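PDB 4YS6: putative solute-binding component of ABC transporter from Clostridium phytofermentans, which probably serves as the extracytoplasmic sugar-binding component of an ABC transporter, and binds beta-D-glucopyranose. Local coordinates for residues L38-P44 with C93-A99; L156-K162 with Y193-L199; V200-G204 with Y232-T237. All coordinates share one frame; numbering follows the deposited sequence.

Contact 1. Residues L38-P44 with C93-A99; sequences LVGVAMP and CKLLVIA
Neighbouring parallel strands of the ligand-binding fold of a periplasmic binding protein meet here: 38-43 runs alongside 95-98, and strand 68-73 pairs with the other edge of 38-43. Gly40 and Ala42 are the residues of 38-43 that turn both N-H and C=O to this partner. Gly40 N gives its hydrogen to Leu95 O at 3.0 Å, and Gly40 O takes one from Val97 N at 2.8 Å. Two residues on, Ala42 N reaches Val97 O and Ala99 N reaches Ala42 O, at 2.9 and 2.8 Å, nearly straight bonds. Toward the N-terminal end, Lys94 N binds Leu38 O, tilted 22° from the carbonyl plane. On one face the small Gly40 and Ala42 lie beside the larger Leu96 and Ile98, which pack on Ile85 of helix 78-90. The bare CA of Gly40 lets the thiol of Cys93 come close to the backbone, SG 3.5 Å from Gly40 CA. Leu38 closes the same end; with CG anti to its backbone N (chi1 179°) it brings CG to 3.6 Å from Cys93 SG. On the other face the beta-branched Val39, Val41 and Val97 favour extended backbone; Val39 lies side by side with Leu95, and Leu62 of helix 50-64 packs on Val39 and Val41. At the C-terminal end Pro44 CD packs 3.7 Å from Ala99 CB, and the Pro44 side chain comes within about 6 Å of the bound glucose. The polar backbone atoms are thus mostly spent on the sheet, letting apolar side chains fill both faces; Leu95 N, buried with no partner, is the exception.

Contact 2. Residues L156-K162 with Y193-L199; sequences LNLETAK and YVDGGVL. With NA (sodium ion), chain F.
Leu158 reaches across to Tyr193 and branches between the ring and the aliphatic residues beyond it. Its CB sits over one face of the phenol ring, 3.9 Å from the centroid and 16° off the ring normal, a CH-pi contact displaced toward the rim. CG, placed beside the backbone N by chi1 of -63°, then sends out two methyls. CD1 lies against the root of the ring, 3.8 Å from Tyr193 CG, and also meets Leu199 CD1 at 3.9 Å. CD2 meets Val198 CG1 at 3.8 Å and also lies near Leu199 CD2. A branched aliphatic chain suits this place because its two methyls can meet different neighbours, one the ring and the other the valine. Segment 156-162 follows helix 141-155, while 193-199 takes in the end of helix 177-195. Both helices close in a Schellman motif, with Asn157 and Gly197 at positive phi; glycine takes that conformation readily, and asparagine tolerates it better than most other residues. Tyr193 O is gripped by two backbone donors, Val198 N and Leu199 N, residues whose methyls reach Leu158. Phe165 of strand 165-170 touches Leu156, Leu158 and Leu199, and Leu156 CD1 meets Leu199 CD2 at 3.8 Å. Tyrosine can be partly exposed here, its OH in a weak hydrogen bond with Lys153. On the exposed side of the loop, the Asn157 amide oxygen OD1 binds a sodium ion at 2.4 Å together with a water and Glu154 O.

Contact 3. Residues V200-G204 with Y232-T237; sequences VVKSG and YYADGT
With CG of Lys202 anti to its carbonyl carbon (chi1 -70°) and bends at chi2 and chi3, the chain slides past both Tyr232 and Tyr233 and delivers NZ to the end of helix 218-232. There NZ lies 2.8 Å from Tyr232 O in a hydrogen bond of weak geometry, and tip to tip with Thr237 it makes a second weak one, NZ to OG1 3.5 Å. A long flexible lysine suits the span: its CB rests 3.4 Å from Tyr233 OH, while its CE packs 3.7 Å from Tyr232 CB. The contact joins a type I beta turn, Val201 to Gly204, to the loop leading into strand 241-244. Within that loop Asp235 forms an Asx turn: OD1 accepts from Thr237 N at 2.9 Å and from Thr237 OG1 at 2.7 Å, both coming from one face of the carboxylate, which fixes the threonine hydroxyl before the lysine. On the turn itself, Ser203 CA sits over the face of the Tyr232 ring, 4.0 Å from its centroid, a CH-pi contact; the short serine side chain probably eases this approach, its CB lying near Tyr232 CE2. Glu168 of strand 165-170 ties the two sides together, its carboxylate oxygens bonding Ser203 OG and Tyr233 OH.

In the fold
Contact 1 is a buried strand pairing in the seven-stranded mixed sheet. Contacts 2 and 3 lie on the opposite side of the chain's centre, around the four-stranded parallel sheet, with centres about 45 Å from that of contact 1. These two are neighbours, their centres about 17 Å apart, and segments 193-199 and 200-204 are continuous in sequence. Both rest against strand 165-170, through Phe165 in contact 2 and through Asn166 and Glu168 in contact 3. Their chemistry follows depth: regular backbone bonds in contact 1, aliphatic and aromatic packing at the partly buried helix ends of contact 2, and weak lysine hydrogen bonds and a backbone CH-pi contact on a tyrosine ring at the surface in contact 3.

Contact 1. Residues L38-P44 with C93-A99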
loop_
_atom_site.group_PDB
_atom_site.type_symbol
_atom_site.label_atom_id
_atom_site.label_comp_id
_atom_site.label_asym_id
_atom_site.label_seq_id
_atom_site.Cartn_x
_atom_site.Cartn_y
_atom_site.Cartn_z
ATOM N N LEU A 38 -15.979 -13.214 -19.267
ATOM C CA LEU A 38 -15.471 -11.856 -19.121
ATOM C C LEU A 38 -15.303 -11.474 -17.659
ATOM O O LEU A 38 -16.216 -11.630 -16.853
ATOM C CB LEU A 38 -16.406 -10.859 -19.803
ATOM C CG LEU A 38 -16.020 -9.382 -19.716
ATOM C CD1 LEU A 38 -14.653 -9.102 -20.340
ATOM C CD2 LEU A 38 -17.100 -8.542 -20.396
ATOM N N VAL A 39 -14.124 -10.968 -17.339
ATOM C CA VAL A 39 -13.784 -10.539 -15.988
ATOM C C VAL A 39 -13.436 -9.070 -16.012
ATOM O O VAL A 39 -12.634 -8.631 -16.847
ATOM C CB VAL A 39 -12.599 -11.348 -15.442
ATOM C CG1 VAL A 39 -12.170 -10.857 -14.058
ATOM C CG2 VAL A 39 -12.974 -12.796 -15.405
ATOM N N GLY A 40 -14.029 -8.299 -15.097
ATOM C CA GLY A 40 -13.728 -6.890 -15.009
ATOM C C GLY A 40 -12.648 -6.671 -13.969
ATOM O O GLY A 40 -12.660 -7.296 -12.906
ATOM N N VAL A 41 -11.715 -5.780 -14.278
ATOM C CA VAL A 41 -10.627 -5.474 -13.369
ATOM C C VAL A 41 -10.535 -3.976 -13.239
ATOM O O VAL A 41 -10.265 -3.279 -14.228
ATOM C CB VAL A 41 -9.272 -6.039 -13.865
ATOM C CG1 VAL A 41 -8.161 -5.763 -12.839
ATOM C CG2 VAL A 41 -9.382 -7.549 -14.150
ATOM N N ALA A 42 -10.811 -3.484 -12.031
ATOM C CA ALA A 42 -10.869 -2.058 -11.780
ATOM C C ALA A 42 -9.699 -1.627 -10.896
ATOM O O ALA A 42 -9.608 -2.038 -9.736
ATOM C CB ALA A 42 -12.189 -1.683 -11.124
HETATM N N MSE A 43 -8.823 -0.789 -11.440
HETATM C CA MSE A 43 -7.634 -0.318 -10.719
HETATM C C MSE A 43 -7.779 1.175 -10.395
HETATM O O MSE A 43 -8.499 1.890 -11.097
HETATM C CB MSE A 43 -6.363 -0.559 -11.557
HETATM C CG MSE A 43 -6.066 -2.027 -11.857
HETATM SE SE MSE A 43 -5.336 -2.838 -10.257
HETATM C CE MSE A 43 -6.465 -4.411 -10.144
ATOM N N PRO A 44 -7.131 1.644 -9.321
ATOM C CA PRO A 44 -7.413 3.020 -8.877
ATOM C C PRO A 44 -6.811 4.124 -9.729
ATOM O O PRO A 44 -7.515 5.085 -10.032
ATOM C CB PRO A 44 -6.816 3.071 -7.460
ATOM C CG PRO A 44 -5.808 1.961 -7.422
ATOM C CD PRO A 44 -6.349 0.897 -8.327
ATOM N N CYS A 93 -19.648 -8.396 -17.648
ATOM C CA CYS A 93 -18.629 -9.002 -16.796
ATOM C C CYS A 93 -19.316 -9.954 -15.828
ATOM O O CYS A 93 -20.371 -9.637 -15.277
ATOM C CB CYS A 93 -17.836 -7.946 -16.034
ATOM S SG CYS A 93 -16.600 -7.047 -17.043
ATOM N N LYS A 94 -18.719 -11.128 -15.643
ATOM C CA LYS A 94 -19.300 -12.184 -14.822
ATOM C C LYS A 94 -18.713 -12.215 -13.408
ATOM O O LYS A 94 -19.243 -12.881 -12.536
ATOM C CB LYS A 94 -19.085 -13.547 -15.493
ATOM C CG LYS A 94 -19.733 -13.678 -16.861
ATOM C CD LYS A 94 -21.241 -13.792 -16.739
ATOM C CE LYS A 94 -21.914 -13.877 -18.099
ATOM N NZ LYS A 94 -21.838 -12.580 -18.837
ATOM N N LEU A 95 -17.627 -11.475 -13.207
ATOM C CA LEU A 95 -16.893 -11.414 -11.949
ATOM C C LEU A 95 -16.132 -10.091 -11.964
ATOM O O LEU A 95 -15.630 -9.664 -13.025
ATOM C CB LEU A 95 -15.929 -12.605 -11.793
ATOM C CG LEU A 95 -15.152 -12.784 -10.489
ATOM C CD1 LEU A 95 -14.851 -14.272 -10.249
ATOM C CD2 LEU A 95 -13.839 -11.977 -10.456
ATOM N N LEU A 96 -16.046 -9.446 -10.799
ATOM C CA LEU A 96 -15.324 -8.180 -10.668
ATOM C C LEU A 96 -14.158 -8.312 -9.710
ATOM O O LEU A 96 -14.320 -8.784 -8.585
ATOM C CB LEU A 96 -16.250 -7.080 -10.177
ATOM C CG LEU A 96 -17.458 -6.805 -11.074
ATOM C CD1 LEU A 96 -18.504 -5.978 -10.317
ATOM C CD2 LEU A 96 -16.998 -6.080 -12.326
ATOM N N VAL A 97 -12.993 -7.887 -10.176
ATOM C CA VAL A 97 -11.814 -7.752 -9.347
ATOM C C VAL A 97 -11.583 -6.270 -9.155
ATOM O O VAL A 97 -11.306 -5.564 -10.136
ATOM C CB VAL A 97 -10.597 -8.398 -9.994
ATOM C CG1 VAL A 97 -9.366 -8.168 -9.132
ATOM C CG2 VAL A 97 -10.846 -9.887 -10.215
ATOM N N ILE A 98 -11.701 -5.777 -7.913
ATOM C CA ILE A 98 -11.719 -4.336 -7.680
ATOM C C ILE A 98 -10.709 -3.895 -6.665
ATOM O O ILE A 98 -10.733 -4.341 -5.523
ATOM C CB ILE A 98 -13.120 -3.844 -7.208
ATOM C CG1 ILE A 98 -14.166 -4.154 -8.269
ATOM C CG2 ILE A 98 -13.098 -2.358 -6.894
ATOM C CD1 ILE A 98 -15.535 -3.966 -7.804
ATOM N N ALA A 99 -9.823 -2.999 -7.094
ATOM C CA ALA A 99 -8.902 -2.307 -6.210
ATOM C C ALA A 99 -9.457 -0.894 -5.994
ATOM O O ALA A 99 -9.285 -0.009 -6.830
ATOM C CB ALA A 99 -7.514 -2.266 -6.799
#

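Contact 2. Residues L156-K162 with Y193-L199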
loop_
_atom_site.group_PDB
_atom_site.type_symbol
_atom_site.label_atom_id
_atom_site.label_comp_id
_atom_site.label_asym_id
_atom_site.label_seq_id
_atom_site.Cartn_x
_atom_site.Cartn_y
_atom_site.Cartn_z
ATOM N N LEU A 156 17.400 2.740 15.735
ATOM C CA LEU A 156 17.507 3.757 16.793
ATOM C C LEU A 156 17.871 3.153 18.148
ATOM O O LEU A 156 17.997 3.877 19.133
ATOM C CB LEU A 156 16.204 4.541 16.938
ATOM C CG LEU A 156 15.808 5.444 15.767
ATOM C CD1 LEU A 156 14.493 6.151 16.065
ATOM C CD2 LEU A 156 16.887 6.452 15.423
ATOM N N ASN A 157 18.082 1.833 18.192
ATOM C CA ASN A 157 18.478 1.139 19.406
ATOM C C ASN A 157 17.490 1.433 20.533
ATOM O O ASN A 157 17.899 1.696 21.656
ATOM C CB ASN A 157 19.880 1.542 19.888
ATOM C CG ASN A 157 20.978 1.159 18.923
ATOM O OD1 ASN A 157 20.796 0.325 18.056
ATOM N ND2 ASN A 157 22.145 1.753 19.108
ATOM N N LEU A 158 16.198 1.428 20.228
ATOM C CA LEU A 158 15.230 1.850 21.238
ATOM C C LEU A 158 15.192 0.944 22.451
ATOM O O LEU A 158 14.825 1.403 23.518
ATOM C CB LEU A 158 13.849 1.944 20.630
ATOM C CG LEU A 158 13.692 2.983 19.518
ATOM C CD1 LEU A 158 12.255 3.080 19.089
ATOM C CD2 LEU A 158 14.195 4.363 19.893
ATOM N N GLU A 159 15.581 -0.320 22.321
ATOM C CA GLU A 159 15.540 -1.209 23.487
ATOM C C GLU A 159 16.536 -0.800 24.552
ATOM O O GLU A 159 16.404 -1.197 25.718
ATOM C CB GLU A 159 15.814 -2.662 23.083
ATOM C CG GLU A 159 14.635 -3.315 22.377
ATOM C CD GLU A 159 14.687 -4.836 22.412
ATOM O OE1 GLU A 159 15.747 -5.397 22.766
ATOM O OE2 GLU A 159 13.658 -5.468 22.091
ATOM N N THR A 160 17.537 -0.019 24.156
ATOM C CA THR A 160 18.626 0.325 25.054
ATOM C C THR A 160 18.977 1.806 25.148
ATOM O O THR A 160 19.767 2.189 26.004
ATOM C CB THR A 160 19.894 -0.446 24.640
ATOM O OG1 THR A 160 20.298 -0.043 23.326
ATOM C CG2 THR A 160 19.604 -1.954 24.642
ATOM N N ALA A 161 18.392 2.647 24.303
ATOM C CA ALA A 161 18.815 4.048 24.258
ATOM C C ALA A 161 17.869 4.924 25.059
ATOM O O ALA A 161 16.677 4.650 25.151
ATOM C CB ALA A 161 18.904 4.530 22.814
ATOM N N LYS A 162 18.423 5.970 25.660
ATOM C CA LYS A 162 17.629 6.947 26.391
ATOM C C LYS A 162 16.917 7.875 25.411
ATOM O O LYS A 162 15.803 8.332 25.670
ATOM C CB LYS A 162 18.524 7.757 27.339
ATOM C CG LYS A 162 17.805 8.829 28.154
ATOM C CD LYS A 162 18.028 8.629 29.655
ATOM C CE LYS A 162 17.426 9.762 30.485
ATOM N NZ LYS A 162 16.920 9.285 31.808
ATOM N N TYR A 193 7.361 3.744 22.837
ATOM C CA TYR A 193 8.523 4.617 22.935
ATOM C C TYR A 193 8.161 6.082 22.756
ATOM O O TYR A 193 8.858 6.949 23.244
ATOM C CB TYR A 193 9.561 4.202 21.904
ATOM C CG TYR A 193 10.021 2.813 22.177
ATOM C CD1 TYR A 193 10.970 2.562 23.141
ATOM C CD2 TYR A 193 9.469 1.738 21.486
ATOM C CE1 TYR A 193 11.368 1.257 23.421
ATOM C CE2 TYR A 193 9.852 0.450 21.756
ATOM C CZ TYR A 193 10.817 0.219 22.712
ATOM O OH TYR A 193 11.203 -1.073 22.985
ATOM N N VAL A 194 7.095 6.360 22.017
ATOM C CA VAL A 194 6.583 7.720 21.976
ATOM C C VAL A 194 5.994 8.031 23.347
ATOM O O VAL A 194 6.268 9.081 23.926
ATOM C CB VAL A 194 5.528 7.911 20.888
ATOM C CG1 VAL A 194 5.058 9.347 20.887
ATOM C CG2 VAL A 194 6.089 7.538 19.534
ATOM N N ASP A 195 5.200 7.104 23.880
ATOM C CA ASP A 195 4.613 7.281 25.219
ATOM C C ASP A 195 5.680 7.446 26.304
ATOM O O ASP A 195 5.485 8.165 27.289
ATOM C CB ASP A 195 3.719 6.089 25.583
ATOM C CG ASP A 195 2.521 5.931 24.651
ATOM O OD1 ASP A 195 2.158 6.910 23.964
ATOM O OD2 ASP A 195 1.922 4.820 24.629
ATOM N N GLY A 196 6.794 6.747 26.143
ATOM C CA GLY A 196 7.882 6.813 27.097
ATOM C C GLY A 196 8.816 7.997 26.925
ATOM O O GLY A 196 9.760 8.149 27.697
ATOM N N GLY A 197 8.564 8.834 25.927
ATOM C CA GLY A 197 9.376 10.021 25.711
ATOM C C GLY A 197 10.717 9.739 25.053
ATOM O O GLY A 197 11.571 10.613 24.965
ATOM N N VAL A 198 10.906 8.515 24.576
ATOM C CA VAL A 198 12.152 8.140 23.922
ATOM C C VAL A 198 12.118 8.638 22.475
ATOM O O VAL A 198 13.142 9.039 21.923
ATOM C CB VAL A 198 12.366 6.623 23.947
ATOM C CG1 VAL A 198 13.594 6.251 23.178
ATOM C CG2 VAL A 198 12.452 6.110 25.384
ATOM N N LEU A 199 10.938 8.559 21.865
ATOM C CA LEU A 199 10.646 9.171 20.563
ATOM C C LEU A 199 9.805 10.424 20.760
ATOM O O LEU A 199 8.804 10.413 21.485
ATOM C CB LEU A 199 9.893 8.211 19.661
ATOM C CG LEU A 199 10.637 6.933 19.347
ATOM C CD1 LEU A 199 9.692 5.997 18.598
ATOM C CD2 LEU A 199 11.857 7.235 18.508
HETATM NA NA NA F . 20.081 -1.746 17.100
HETATM O O HOH W 1 21.869 -2.793 18.273
#

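Contact 3. Residues V200-G204 with Y232-T237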
loop_
_atom_site.group_PDB
_atom_site.type_symbol
_atom_site.label_atom_id
_atom_site.label_comp_id
_atom_site.label_asym_id
_atom_site.label_seq_id
_atom_site.Cartn_x
_atom_site.Cartn_y
_atom_site.Cartn_z
ATOM N N VAL A 200 10.238 11.499 20.118
ATOM C CA VAL A 200 9.572 12.788 20.192
ATOM C C VAL A 200 9.134 13.187 18.808
ATOM O O VAL A 200 9.945 13.236 17.885
ATOM C CB VAL A 200 10.496 13.857 20.740
ATOM C CG1 VAL A 200 9.885 15.249 20.555
ATOM C CG2 VAL A 200 10.792 13.576 22.208
ATOM N N VAL A 201 7.857 13.494 18.657
ATOM C CA VAL A 201 7.361 13.941 17.357
ATOM C C VAL A 201 7.207 15.449 17.455
ATOM O O VAL A 201 6.243 15.943 18.054
ATOM C CB VAL A 201 6.040 13.245 16.986
ATOM C CG1 VAL A 201 5.522 13.755 15.658
ATOM C CG2 VAL A 201 6.238 11.734 16.909
ATOM N N LYS A 202 8.174 16.201 16.919
ATOM C CA LYS A 202 8.207 17.639 17.175
ATOM C C LYS A 202 6.976 18.376 16.632
ATOM O O LYS A 202 6.522 19.349 17.234
ATOM C CB LYS A 202 9.470 18.292 16.587
ATOM C CG LYS A 202 10.759 17.927 17.295
ATOM C CD LYS A 202 11.509 19.162 17.813
ATOM C CE LYS A 202 11.782 20.182 16.713
ATOM N NZ LYS A 202 12.488 21.434 17.151
ATOM N N SER A 203 6.449 17.920 15.499
ATOM C CA SER A 203 5.231 18.507 14.914
ATOM C C SER A 203 3.977 18.251 15.749
ATOM O O SER A 203 2.936 18.916 15.558
ATOM C CB SER A 203 5.000 17.962 13.509
ATOM O OG SER A 203 4.548 16.626 13.557
ATOM N N GLY A 204 4.055 17.274 16.646
ATOM C CA GLY A 204 2.909 16.856 17.445
ATOM C C GLY A 204 1.892 15.980 16.713
ATOM O O GLY A 204 0.894 15.566 17.301
ATOM N N TYR A 232 10.175 23.163 12.360
ATOM C CA TYR A 232 10.720 22.420 13.490
ATOM C C TYR A 232 12.150 21.908 13.336
ATOM O O TYR A 232 12.754 21.528 14.328
ATOM C CB TYR A 232 9.808 21.232 13.788
ATOM C CG TYR A 232 8.367 21.608 14.032
ATOM C CD1 TYR A 232 7.994 22.351 15.140
ATOM C CD2 TYR A 232 7.384 21.231 13.139
ATOM C CE1 TYR A 232 6.671 22.703 15.349
ATOM C CE2 TYR A 232 6.062 21.577 13.332
ATOM C CZ TYR A 232 5.711 22.312 14.437
ATOM O OH TYR A 232 4.391 22.646 14.617
ATOM N N TYR A 233 12.688 21.866 12.118
ATOM C CA TYR A 233 14.013 21.276 11.891
ATOM C C TYR A 233 14.884 22.205 11.038
ATOM O O TYR A 233 15.694 21.763 10.227
ATOM C CB TYR A 233 13.878 19.894 11.225
ATOM C CG TYR A 233 13.037 18.903 12.018
ATOM C CD1 TYR A 233 13.590 18.158 13.052
ATOM C CD2 TYR A 233 11.677 18.722 11.737
ATOM C CE1 TYR A 233 12.811 17.257 13.794
ATOM C CE2 TYR A 233 10.899 17.827 12.467
ATOM C CZ TYR A 233 11.474 17.093 13.497
ATOM O OH TYR A 233 10.703 16.199 14.222
ATOM N N ALA A 234 14.694 23.502 11.217
ATOM C CA ALA A 234 15.426 24.506 10.444
ATOM C C ALA A 234 16.583 25.009 11.277
ATOM O O ALA A 234 17.536 25.587 10.758
ATOM C CB ALA A 234 14.519 25.655 10.047
ATOM N N ASP A 235 16.456 24.816 12.583
ATOM C CA ASP A 235 17.542 25.049 13.511
ATOM C C ASP A 235 18.431 23.811 13.491
ATOM O O ASP A 235 18.399 23.029 12.537
ATOM C CB ASP A 235 17.006 25.349 14.921
ATOM C CG ASP A 235 16.075 24.256 15.456
ATOM O OD1 ASP A 235 16.073 23.127 14.923
ATOM O OD2 ASP A 235 15.339 24.534 16.425
ATOM N N GLY A 236 19.209 23.619 14.544
ATOM C CA GLY A 236 20.148 22.517 14.581
ATOM C C GLY A 236 19.512 21.151 14.758
ATOM O O GLY A 236 20.224 20.146 14.756
ATOM N N THR A 237 18.188 21.096 14.892
ATOM C CA THR A 237 17.537 19.851 15.290
ATOM C C THR A 237 17.715 18.769 14.232
ATOM O O THR A 237 17.430 18.963 13.052
ATOM C CB THR A 237 16.044 20.049 15.573
ATOM O OG1 THR A 237 15.885 21.061 16.576
ATOM C CG2 THR A 237 15.406 18.755 16.082
#